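PDB 6DYN: ebony from Drosophila melanogaster, which probably joins beta-alanine to amines such as histamine, with this chain forming the C-terminal, histamine-binding domain of a longer multidomain enzyme related to nonribosomal peptide synthetases. Local coordinates for residues 32-37 and 195-200; 123-128 and 142-147; 158-163 and 206-211. One frame throughout, in Å; residues are numbered along the deposited sequence.

Contact 1 of 3, residues 32-37 and 195-200; sequences EQWLKP and RPFGDA. With HSM (histamine), chain B.
Trp34 lies against the tight loop of residues 197-200, with the methyl of Ala200 set over one face of its indole. Ala200 CB stands 3.6 Å from the centroid of the five-membered ring and 25° off its normal, a CH-pi contact. It comes nearest at the nitrogen corner, where Ala200 CB is 3.3 Å from Trp34 NE1; the N-H itself is spent on Gln204 OE1. The opposite face carries Gln33 CG from the indole's own segment, which places the ring between two aliphatic groups. Farther along, Asp199 CB meets Trp34 CE3 at 3.9 Å, the carboxylate plane turned 67° from the ring. The indole leaves the short 3-10 turn of residues 32-34 with CG anti to the carbonyl carbon (chi1 -55°), and this directs it at the partner loop. Two successive type I turns, Arg195 to Gly198 and Phe197 to Ala200, shape that loop, and the contact thereby ties the segment before helix 41-58 to the long excursion between the last two strands of the GNAT-like domain. Phe197 is buried here: Trp34 CB touches the edge of its ring, 4.2 Å from CD1, while Leu35 CD2 approaches obliquely to 4.3 Å from Phe197 CE1. That same Leu35 methyl packs on Pro196 CB at 3.8 Å, the leucine branch and the proline ring running abreast. Phe99 of helix 93-111 meets the Phe197 ring, and Val96 and Ile95 of that helix touch Leu35 and Pro196. At the start of the 3-10 turn, Glu32 binds the histamine, whose imidazole NE2 donates to Glu32 OE2 at 3.0 Å and only weakly to OE1.

Contact 2 of 3, residues 123-128 and 142-147; sequences FMMGTA and FMEHEV
Met125 of strand 119-127 faces Met143 of helix 133-153, the short segment axes passing 10.7 Å apart and running at 146°, closer to antiparallel than to perpendicular. The two thioether chains overlap head to tail, Met125 SD 4.1 Å from Met143 CE. Beyond its sulfur, Met125 reaches Val147 one helical turn on, CE meeting Val147 CG2 at 3.6 Å. Met143 bends at its last torsion (chi3 -59°), which brings Met143 CE in beside the strand, 3.6 Å from Gly126 O and 3.7 Å from Thr127 CG2. Thr127 turns its hydroxyl to another partner, Asn136 OD1. With an alanine in place of Met125, the thioether is gone, which would probably leave Val147 CG2 without its partner on the strand and strip one side of the Met143 methyl, opening a gap between helix and sheet. This helix is the crossover of the beta-alpha-beta unit formed with strands 119-127 and 158-163. Phe123 and Met124 make a classic beta bulge opposite Leu77, in the strand that carries the corresponding bulge in GNAT proteins; Phe123 touches histamine. On this face of the sheet Met143 also packs on Val64 of strand 62-66, Val147 on Phe62 and Ala76, and Met125 on Ala76.

Contact 3 of 3, residues 158-163 and 206-211; sequences GIFTTN and AIVHWK. With CA (calcium ion), chain C; HSM (histamine), chain B.
Asn163 joins a metal to a histidine: its OD1 binds the calcium ion at 2.4 Å, and its ND2 donates to His209 ND1 at 2.9 Å. The acceptor lies in the plane of the amide, whereas the donor sits 32° out of the imidazole plane. These residues belong to neighbouring antiparallel strands of the GNAT-like sheet, 158-163 and 205-212, held in register by six backbone hydrogen bonds at the pairs Ile159-Lys211, Thr161-His209 and Asn163-Ile207. The straightest approach to a carbonyl is from His209 N to Thr161 O, 2.7 Å. At the ligand end, Thr162 O receives a weak bond from the histamine amine, and a water beside both closes a triangle, accepting from the amine, donating to Thr162 O and binding the calcium. Ile207 CG2 sits over the rim of one face of the His209 ring. On the face carrying Phe160, Thr162, Val208 and Trp210, Phe160 extends with CG anti to its N (chi1 -176°), bringing CE1 to 3.4 Å from Val208 CG1; helix 93-111 covers this side, its Glu104 bonding to Thr162 OG1. Phe160 CB lies at the indole edge, 3.9 Å from Trp210 CE3, and Trp210 CZ3 rests 3.5 Å from Gly158 C.

Contacts 2 and 3 share the central sheet, where strands 119-127 and 158-163 are parallel neighbours; their centres are 14 Å apart and they touch where Val147 CG1 meets Ile159 CD1 at 3.9 Å. Contact 1 lies in loops, its centre about 26 Å from that of contact 2 and 22 Å from that of contact 3. Along the chain, contact 2 is nested within the loop closed by contact 1 and finishes before contact 3 begins, whereas contacts 1 and 3 interleave. Histamine bridges contacts 1 and 3, its imidazole at Glu32 and its amine at Thr162 O, so the loop carrying Glu32 and the strand end at Thr162 each hold one end of the ligand.

Contact 1 of 3, residues 32-37 and 195-200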
loop_
_atom_site.group_PDB
_atom_site.type_symbol
_atom_site.label_atom_id
_atom_site.label_comp_id
_atom_site.label_asym_id
_atom_site.label_seq_id
_atom_site.Cartn_x
_atom_site.Cartn_y
_atom_site.Cartn_z
ATOM N N GLU A 32 12.543 0.537 -2.718
ATOM C CA GLU A 32 13.148 -0.385 -3.673
ATOM C C GLU A 32 14.260 0.254 -4.494
ATOM O O GLU A 32 15.118 -0.468 -5.013
ATOM C CB GLU A 32 12.072 -0.943 -4.604
ATOM C CG GLU A 32 11.097 -1.862 -3.906
ATOM C CD GLU A 32 9.891 -1.137 -3.299
ATOM O OE1 GLU A 32 10.065 -0.065 -2.667
ATOM O OE2 GLU A 32 8.760 -1.652 -3.457
ATOM N N GLN A 33 14.269 1.584 -4.624
ATOM C CA GLN A 33 15.286 2.242 -5.426
ATOM C C GLN A 33 16.673 2.038 -4.853
ATOM O O GLN A 33 17.663 2.207 -5.574
ATOM C CB GLN A 33 14.995 3.734 -5.529
ATOM C CG GLN A 33 15.231 4.494 -4.218
ATOM C CD GLN A 33 14.872 5.969 -4.325
ATOM O OE1 GLN A 33 15.394 6.687 -5.170
ATOM N NE2 GLN A 33 13.956 6.416 -3.478
ATOM N N TRP A 34 16.763 1.687 -3.571
ATOM C CA TRP A 34 18.037 1.528 -2.889
ATOM C C TRP A 34 18.536 0.093 -2.904
ATOM O O TRP A 34 19.672 -0.158 -2.490
ATOM C CB TRP A 34 17.908 2.031 -1.450
ATOM C CG TRP A 34 17.414 3.441 -1.384
ATOM C CD1 TRP A 34 16.219 3.884 -0.885
ATOM C CD2 TRP A 34 18.102 4.598 -1.861
ATOM N NE1 TRP A 34 16.128 5.252 -1.021
ATOM C CE2 TRP A 34 17.276 5.712 -1.611
ATOM C CE3 TRP A 34 19.347 4.800 -2.475
ATOM C CZ2 TRP A 34 17.648 7.002 -1.954
ATOM C CZ3 TRP A 34 19.716 6.083 -2.809
ATOM C CH2 TRP A 34 18.866 7.169 -2.555
ATOM N N LEU A 35 17.701 -0.838 -3.350
ATOM C CA LEU A 35 18.049 -2.233 -3.543
ATOM C C LEU A 35 18.609 -2.507 -4.931
ATOM O O LEU A 35 19.093 -3.619 -5.171
ATOM C CB LEU A 35 16.815 -3.120 -3.319
ATOM C CG LEU A 35 16.144 -3.040 -1.951
ATOM C CD1 LEU A 35 14.899 -3.936 -1.880
ATOM C CD2 LEU A 35 17.144 -3.403 -0.874
ATOM N N LYS A 36 18.531 -1.532 -5.842
ATOM C CA LYS A 36 19.106 -1.686 -7.171
ATOM C C LYS A 36 20.583 -2.071 -7.059
ATOM O O LYS A 36 21.282 -1.595 -6.153
ATOM C CB LYS A 36 18.958 -0.393 -7.983
ATOM C CG LYS A 36 17.557 -0.120 -8.513
ATOM C CD LYS A 36 17.557 1.001 -9.566
ATOM C CE LYS A 36 16.160 1.581 -9.763
ATOM N NZ LYS A 36 15.090 0.562 -9.503
ATOM N N PRO A 37 21.086 -2.944 -7.942
ATOM C CA PRO A 37 20.273 -3.532 -9.013
ATOM C C PRO A 37 19.544 -4.797 -8.573
ATOM O O PRO A 37 19.781 -5.318 -7.477
ATOM C CB PRO A 37 21.306 -3.848 -10.083
ATOM C CG PRO A 37 22.527 -4.223 -9.276
ATOM C CD PRO A 37 22.486 -3.401 -8.002
ATOM N N ARG A 195 22.876 -2.428 5.893
ATOM C CA ARG A 195 21.777 -1.464 5.842
ATOM C C ARG A 195 21.288 -1.361 4.404
ATOM O O ARG A 195 21.873 -0.613 3.601
ATOM C CB ARG A 195 22.222 -0.095 6.361
ATOM C CG ARG A 195 22.827 -0.143 7.759
ATOM C CD ARG A 195 23.464 1.195 8.186
ATOM N NE ARG A 195 22.680 1.784 9.271
ATOM C CZ ARG A 195 22.753 1.408 10.550
ATOM N NH1 ARG A 195 23.606 0.452 10.911
ATOM N NH2 ARG A 195 21.977 1.989 11.474
ATOM N N PRO A 196 20.230 -2.083 4.027
ATOM C CA PRO A 196 19.809 -2.093 2.613
ATOM C C PRO A 196 19.411 -0.728 2.070
ATOM O O PRO A 196 19.608 -0.475 0.876
ATOM C CB PRO A 196 18.624 -3.069 2.603
ATOM C CG PRO A 196 18.164 -3.159 4.027
ATOM C CD PRO A 196 19.411 -2.959 4.871
ATOM N N PHE A 197 18.858 0.159 2.905
ATOM C CA PHE A 197 18.534 1.529 2.516
ATOM C C PHE A 197 19.547 2.533 3.064
ATOM O O PHE A 197 19.199 3.696 3.292
ATOM C CB PHE A 197 17.125 1.908 2.981
ATOM C CG PHE A 197 16.150 0.770 2.937
ATOM C CD1 PHE A 197 15.731 0.254 1.717
ATOM C CD2 PHE A 197 15.659 0.208 4.113
ATOM C CE1 PHE A 197 14.842 -0.810 1.655
ATOM C CE2 PHE A 197 14.772 -0.870 4.067
ATOM C CZ PHE A 197 14.367 -1.379 2.834
ATOM N N GLY A 198 20.797 2.102 3.285
ATOM C CA GLY A 198 21.753 2.953 3.973
ATOM C C GLY A 198 22.191 4.143 3.145
ATOM O O GLY A 198 22.577 5.181 3.694
ATOM N N ASP A 199 22.119 4.024 1.822
ATOM C CA ASP A 199 22.441 5.145 0.947
ATOM C C ASP A 199 21.353 6.219 0.909
ATOM O O ASP A 199 21.623 7.329 0.446
ATOM C CB ASP A 199 22.699 4.638 -0.479
ATOM C CG ASP A 199 23.959 3.780 -0.587
ATOM O OD1 ASP A 199 24.938 4.030 0.155
ATOM O OD2 ASP A 199 23.966 2.853 -1.425
ATOM N N ALA A 200 20.134 5.926 1.364
ATOM C CA ALA A 200 19.058 6.910 1.287
ATOM C C ALA A 200 19.373 8.130 2.155
ATOM O O ALA A 200 20.051 8.013 3.184
ATOM C CB ALA A 200 17.733 6.291 1.725
HETATM N N HSM B . 2.547 0.517 1.957
HETATM C CA HSM B . 3.969 0.270 2.151
HETATM C CB HSM B . 4.780 1.060 1.112
HETATM C CG HSM B . 5.493 0.098 0.152
HETATM N ND1 HSM B . 5.033 -1.069 -0.261
HETATM C CD2 HSM B . 6.713 0.297 -0.441
HETATM C CE1 HSM B . 5.944 -1.608 -1.094
HETATM N NE2 HSM B . 6.976 -0.750 -1.199
#

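Contact 2 of 3, residues 123-128 and 142-147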
loop_
_atom_site.group_PDB
_atom_site.type_symbol
_atom_site.label_atom_id
_atom_site.label_comp_id
_atom_site.label_asym_id
_atom_site.label_seq_id
_atom_site.Cartn_x
_atom_site.Cartn_y
_atom_site.Cartn_z
ATOM N N PHE A 123 -2.566 -1.989 2.116
ATOM C CA PHE A 123 -1.446 -2.806 1.670
ATOM C C PHE A 123 -0.744 -2.177 0.459
ATOM O O PHE A 123 0.475 -1.982 0.461
ATOM C CB PHE A 123 -2.018 -4.215 1.395
ATOM C CG PHE A 123 -1.067 -5.193 0.781
ATOM C CD1 PHE A 123 -0.221 -5.956 1.585
ATOM C CD2 PHE A 123 -1.105 -5.451 -0.583
ATOM C CE1 PHE A 123 0.642 -6.905 1.025
ATOM C CE2 PHE A 123 -0.257 -6.393 -1.153
ATOM C CZ PHE A 123 0.626 -7.120 -0.351
ATOM N N MET A 124 -1.504 -1.810 -0.565
ATOM C CA MET A 124 -0.945 -1.118 -1.712
ATOM C C MET A 124 -2.015 -0.212 -2.287
ATOM O O MET A 124 -3.210 -0.493 -2.178
ATOM C CB MET A 124 -0.431 -2.093 -2.787
ATOM C CG MET A 124 1.094 -2.324 -2.719
ATOM S SD MET A 124 1.837 -3.301 -4.055
ATOM C CE MET A 124 1.201 -4.936 -3.728
ATOM N N MET A 125 -1.567 0.911 -2.840
ATOM C CA MET A 125 -2.379 1.810 -3.640
ATOM C C MET A 125 -1.597 2.183 -4.890
ATOM O O MET A 125 -0.365 2.141 -4.906
ATOM C CB MET A 125 -2.737 3.073 -2.902
ATOM C CG MET A 125 -4.143 3.142 -2.419
ATOM S SD MET A 125 -4.478 4.747 -1.668
ATOM C CE MET A 125 -5.631 4.259 -0.404
ATOM N N GLY A 126 -2.318 2.539 -5.934
ATOM C CA GLY A 126 -1.675 2.945 -7.163
ATOM C C GLY A 126 -2.673 3.596 -8.091
ATOM O O GLY A 126 -3.890 3.394 -7.980
ATOM N N THR A 127 -2.134 4.352 -9.032
ATOM C CA THR A 127 -2.909 5.028 -10.051
ATOM C C THR A 127 -2.242 4.791 -11.397
ATOM O O THR A 127 -1.030 4.600 -11.464
ATOM C CB THR A 127 -2.975 6.523 -9.762
ATOM O OG1 THR A 127 -1.638 7.012 -9.696
ATOM C CG2 THR A 127 -3.648 6.785 -8.436
ATOM N N ALA A 128 -3.045 4.848 -12.463
ATOM C CA ALA A 128 -2.564 4.620 -13.822
ATOM C C ALA A 128 -1.470 5.609 -14.214
ATOM O O ALA A 128 -1.492 6.783 -13.833
ATOM C CB ALA A 128 -3.724 4.724 -14.820
ATOM N N PHE A 142 -9.982 10.481 -3.968
ATOM C CA PHE A 142 -11.128 9.590 -4.101
ATOM C C PHE A 142 -10.851 8.228 -3.451
ATOM O O PHE A 142 -11.727 7.657 -2.795
ATOM C CB PHE A 142 -11.483 9.434 -5.584
ATOM C CG PHE A 142 -12.715 8.624 -5.838
ATOM C CD1 PHE A 142 -13.965 9.228 -5.875
ATOM C CD2 PHE A 142 -12.627 7.262 -6.085
ATOM C CE1 PHE A 142 -15.108 8.481 -6.135
ATOM C CE2 PHE A 142 -13.769 6.507 -6.347
ATOM C CZ PHE A 142 -15.011 7.115 -6.360
ATOM N N MET A 143 -9.637 7.706 -3.600
ATOM C CA MET A 143 -9.317 6.424 -2.970
ATOM C C MET A 143 -9.234 6.537 -1.449
ATOM O O MET A 143 -9.631 5.605 -0.745
ATOM C CB MET A 143 -8.022 5.850 -3.548
ATOM C CG MET A 143 -8.222 5.314 -4.999
ATOM S SD MET A 143 -6.813 4.368 -5.616
ATOM C CE MET A 143 -5.488 5.558 -5.514
ATOM N N GLU A 144 -8.766 7.664 -0.915
ATOM C CA GLU A 144 -8.713 7.785 0.537
ATOM C C GLU A 144 -10.116 7.822 1.126
ATOM O O GLU A 144 -10.416 7.149 2.122
ATOM C CB GLU A 144 -7.956 9.033 0.941
ATOM C CG GLU A 144 -7.973 9.176 2.433
ATOM C CD GLU A 144 -7.269 7.972 3.071
ATOM O OE1 GLU A 144 -6.195 7.590 2.552
ATOM O OE2 GLU A 144 -7.764 7.443 4.089
ATOM N N HIS A 145 -10.991 8.607 0.500
ATOM C CA HIS A 145 -12.396 8.670 0.871
ATOM C C HIS A 145 -13.042 7.297 0.818
ATOM O O HIS A 145 -13.827 6.934 1.698
ATOM C CB HIS A 145 -13.081 9.653 -0.075
ATOM C CG HIS A 145 -14.476 10.006 0.312
ATOM N ND1 HIS A 145 -15.561 9.221 -0.015
ATOM C CD2 HIS A 145 -14.972 11.079 0.971
ATOM C CE1 HIS A 145 -16.666 9.783 0.448
ATOM N NE2 HIS A 145 -16.336 10.913 1.049
ATOM N N GLU A 146 -12.711 6.506 -0.195
ATOM C CA GLU A 146 -13.359 5.213 -0.330
ATOM C C GLU A 146 -12.764 4.159 0.610
ATOM O O GLU A 146 -13.489 3.274 1.067
ATOM C CB GLU A 146 -13.290 4.745 -1.781
ATOM C CG GLU A 146 -14.012 3.429 -2.041
ATOM C CD GLU A 146 -15.535 3.547 -1.940
ATOM O OE1 GLU A 146 -16.079 4.687 -1.998
ATOM O OE2 GLU A 146 -16.176 2.482 -1.810
ATOM N N VAL A 147 -11.473 4.229 0.928
ATOM C CA VAL A 147 -10.935 3.297 1.924
ATOM C C VAL A 147 -11.641 3.491 3.266
ATOM O O VAL A 147 -11.983 2.522 3.960
ATOM C CB VAL A 147 -9.409 3.469 2.053
ATOM C CG1 VAL A 147 -8.886 2.670 3.241
ATOM C CG2 VAL A 147 -8.727 2.992 0.801
#

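Contact 3 of 3, residues 158-163 and 206-211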
loop_
_atom_site.group_PDB
_atom_site.type_symbol
_atom_site.label_atom_id
_atom_site.label_comp_id
_atom_site.label_asym_id
_atom_site.label_seq_id
_atom_site.Cartn_x
_atom_site.Cartn_y
_atom_site.Cartn_z
ATOM N N GLY A 158 -10.136 0.720 12.459
ATOM C CA GLY A 158 -9.352 1.800 11.890
ATOM C C GLY A 158 -8.518 1.296 10.740
ATOM O O GLY A 158 -8.548 0.116 10.393
ATOM N N ILE A 159 -7.766 2.220 10.154
ATOM C CA ILE A 159 -6.987 1.962 8.953
ATOM C C ILE A 159 -5.520 2.130 9.313
ATOM O O ILE A 159 -5.144 3.104 9.968
ATOM C CB ILE A 159 -7.396 2.895 7.793
ATOM C CG1 ILE A 159 -8.895 2.758 7.522
ATOM C CG2 ILE A 159 -6.615 2.548 6.527
ATOM C CD1 ILE A 159 -9.509 3.976 6.884
ATOM N N PHE A 160 -4.706 1.168 8.892
ATOM C CA PHE A 160 -3.320 1.013 9.313
ATOM C C PHE A 160 -2.490 0.932 8.043
ATOM O O PHE A 160 -2.764 0.088 7.187
ATOM C CB PHE A 160 -3.187 -0.269 10.145
ATOM C CG PHE A 160 -1.834 -0.520 10.744
ATOM C CD1 PHE A 160 -1.245 0.403 11.583
ATOM C CD2 PHE A 160 -1.199 -1.748 10.549
ATOM C CE1 PHE A 160 -0.014 0.138 12.193
ATOM C CE2 PHE A 160 0.025 -2.014 11.150
ATOM C CZ PHE A 160 0.619 -1.049 11.971
ATOM N N THR A 161 -1.494 1.802 7.907
ATOM C CA THR A 161 -0.658 1.780 6.714
ATOM C C THR A 161 0.706 2.359 7.048
ATOM O O THR A 161 0.837 3.188 7.957
ATOM C CB THR A 161 -1.305 2.559 5.543
ATOM O OG1 THR A 161 -0.539 2.367 4.347
ATOM C CG2 THR A 161 -1.367 4.045 5.837
ATOM N N THR A 162 1.728 1.895 6.326
ATOM C CA THR A 162 3.048 2.508 6.376
ATOM C C THR A 162 3.242 3.308 5.094
ATOM O O THR A 162 3.245 2.741 4.003
ATOM C CB THR A 162 4.153 1.464 6.548
ATOM O OG1 THR A 162 3.884 0.719 7.728
ATOM C CG2 THR A 162 5.499 2.131 6.763
ATOM N N ASN A 163 3.392 4.616 5.228
ATOM C CA ASN A 163 3.521 5.503 4.083
ATOM C C ASN A 163 4.992 5.821 3.862
ATOM O O ASN A 163 5.675 6.290 4.780
ATOM C CB ASN A 163 2.684 6.759 4.294
ATOM C CG ASN A 163 1.207 6.486 4.039
ATOM O OD1 ASN A 163 0.859 5.918 3.018
ATOM N ND2 ASN A 163 0.355 6.814 4.993
ATOM N N ALA A 206 9.938 6.235 6.800
ATOM C CA ALA A 206 8.783 5.354 6.711
ATOM C C ALA A 206 7.922 5.721 7.903
ATOM O O ALA A 206 8.390 5.670 9.047
ATOM C CB ALA A 206 9.170 3.870 6.745
ATOM N N ILE A 207 6.689 6.129 7.642
ATOM C CA ILE A 207 5.804 6.605 8.693
ATOM C C ILE A 207 4.642 5.640 8.798
ATOM O O ILE A 207 3.947 5.379 7.804
ATOM C CB ILE A 207 5.327 8.041 8.439
ATOM C CG1 ILE A 207 6.566 8.963 8.316
ATOM C CG2 ILE A 207 4.411 8.478 9.551
ATOM C CD1 ILE A 207 6.258 10.352 7.842
ATOM N N VAL A 208 4.462 5.091 9.992
ATOM C CA VAL A 208 3.370 4.179 10.292
ATOM C C VAL A 208 2.193 5.031 10.718
ATOM O O VAL A 208 2.275 5.745 11.725
ATOM C CB VAL A 208 3.747 3.184 11.400
ATOM C CG1 VAL A 208 2.554 2.300 11.724
ATOM C CG2 VAL A 208 4.914 2.345 10.979
ATOM N N HIS A 209 1.106 4.944 9.963
ATOM C CA HIS A 209 -0.066 5.788 10.140
ATOM C C HIS A 209 -1.256 4.943 10.568
ATOM O O HIS A 209 -1.405 3.801 10.130
ATOM C CB HIS A 209 -0.412 6.524 8.840
ATOM C CG HIS A 209 0.384 7.771 8.617
ATOM N ND1 HIS A 209 1.210 7.940 7.525
ATOM C CD2 HIS A 209 0.463 8.921 9.330
ATOM C CE1 HIS A 209 1.778 9.134 7.585
ATOM N NE2 HIS A 209 1.344 9.747 8.673
ATOM N N TRP A 210 -2.128 5.542 11.380
ATOM C CA TRP A 210 -3.296 4.872 11.949
ATOM C C TRP A 210 -4.433 5.879 12.081
ATOM O O TRP A 210 -4.246 6.960 12.643
ATOM C CB TRP A 210 -2.940 4.277 13.323
ATOM C CG TRP A 210 -4.099 3.820 14.199
ATOM C CD1 TRP A 210 -4.522 4.399 15.365
ATOM C CD2 TRP A 210 -4.951 2.673 13.993
ATOM N NE1 TRP A 210 -5.578 3.682 15.896
ATOM C CE2 TRP A 210 -5.866 2.628 15.070
ATOM C CE3 TRP A 210 -5.037 1.697 12.997
ATOM C CZ2 TRP A 210 -6.843 1.642 15.178
ATOM C CZ3 TRP A 210 -5.997 0.710 13.117
ATOM C CH2 TRP A 210 -6.888 0.692 14.197
ATOM N N LYS A 211 -5.614 5.527 11.594
ATOM C CA LYS A 211 -6.778 6.402 11.706
ATOM C C LYS A 211 -7.970 5.579 12.163
ATOM O O LYS A 211 -8.437 4.707 11.427
ATOM C CB LYS A 211 -7.076 7.086 10.369
ATOM C CG LYS A 211 -8.201 8.135 10.383
ATOM C CD LYS A 211 -8.436 8.617 8.944
ATOM C CE LYS A 211 -9.453 9.737 8.849
ATOM N NZ LYS A 211 -10.146 9.917 10.149
HETATM CA CA CA C . -0.967 4.605 2.118
HETATM N N HSM B . 2.547 0.517 1.957
HETATM C CA HSM B . 3.969 0.270 2.151
HETATM C CB HSM B . 4.780 1.060 1.112
HETATM C CG HSM B . 5.493 0.098 0.152
HETATM N ND1 HSM B . 5.033 -1.069 -0.261
HETATM C CD2 HSM B . 6.713 0.297 -0.441
HETATM C CE1 HSM B . 5.944 -1.608 -1.094
HETATM N NE2 HSM B . 6.976 -0.750 -1.199
HETATM O O HOH W 1 1.322 3.190 1.405
#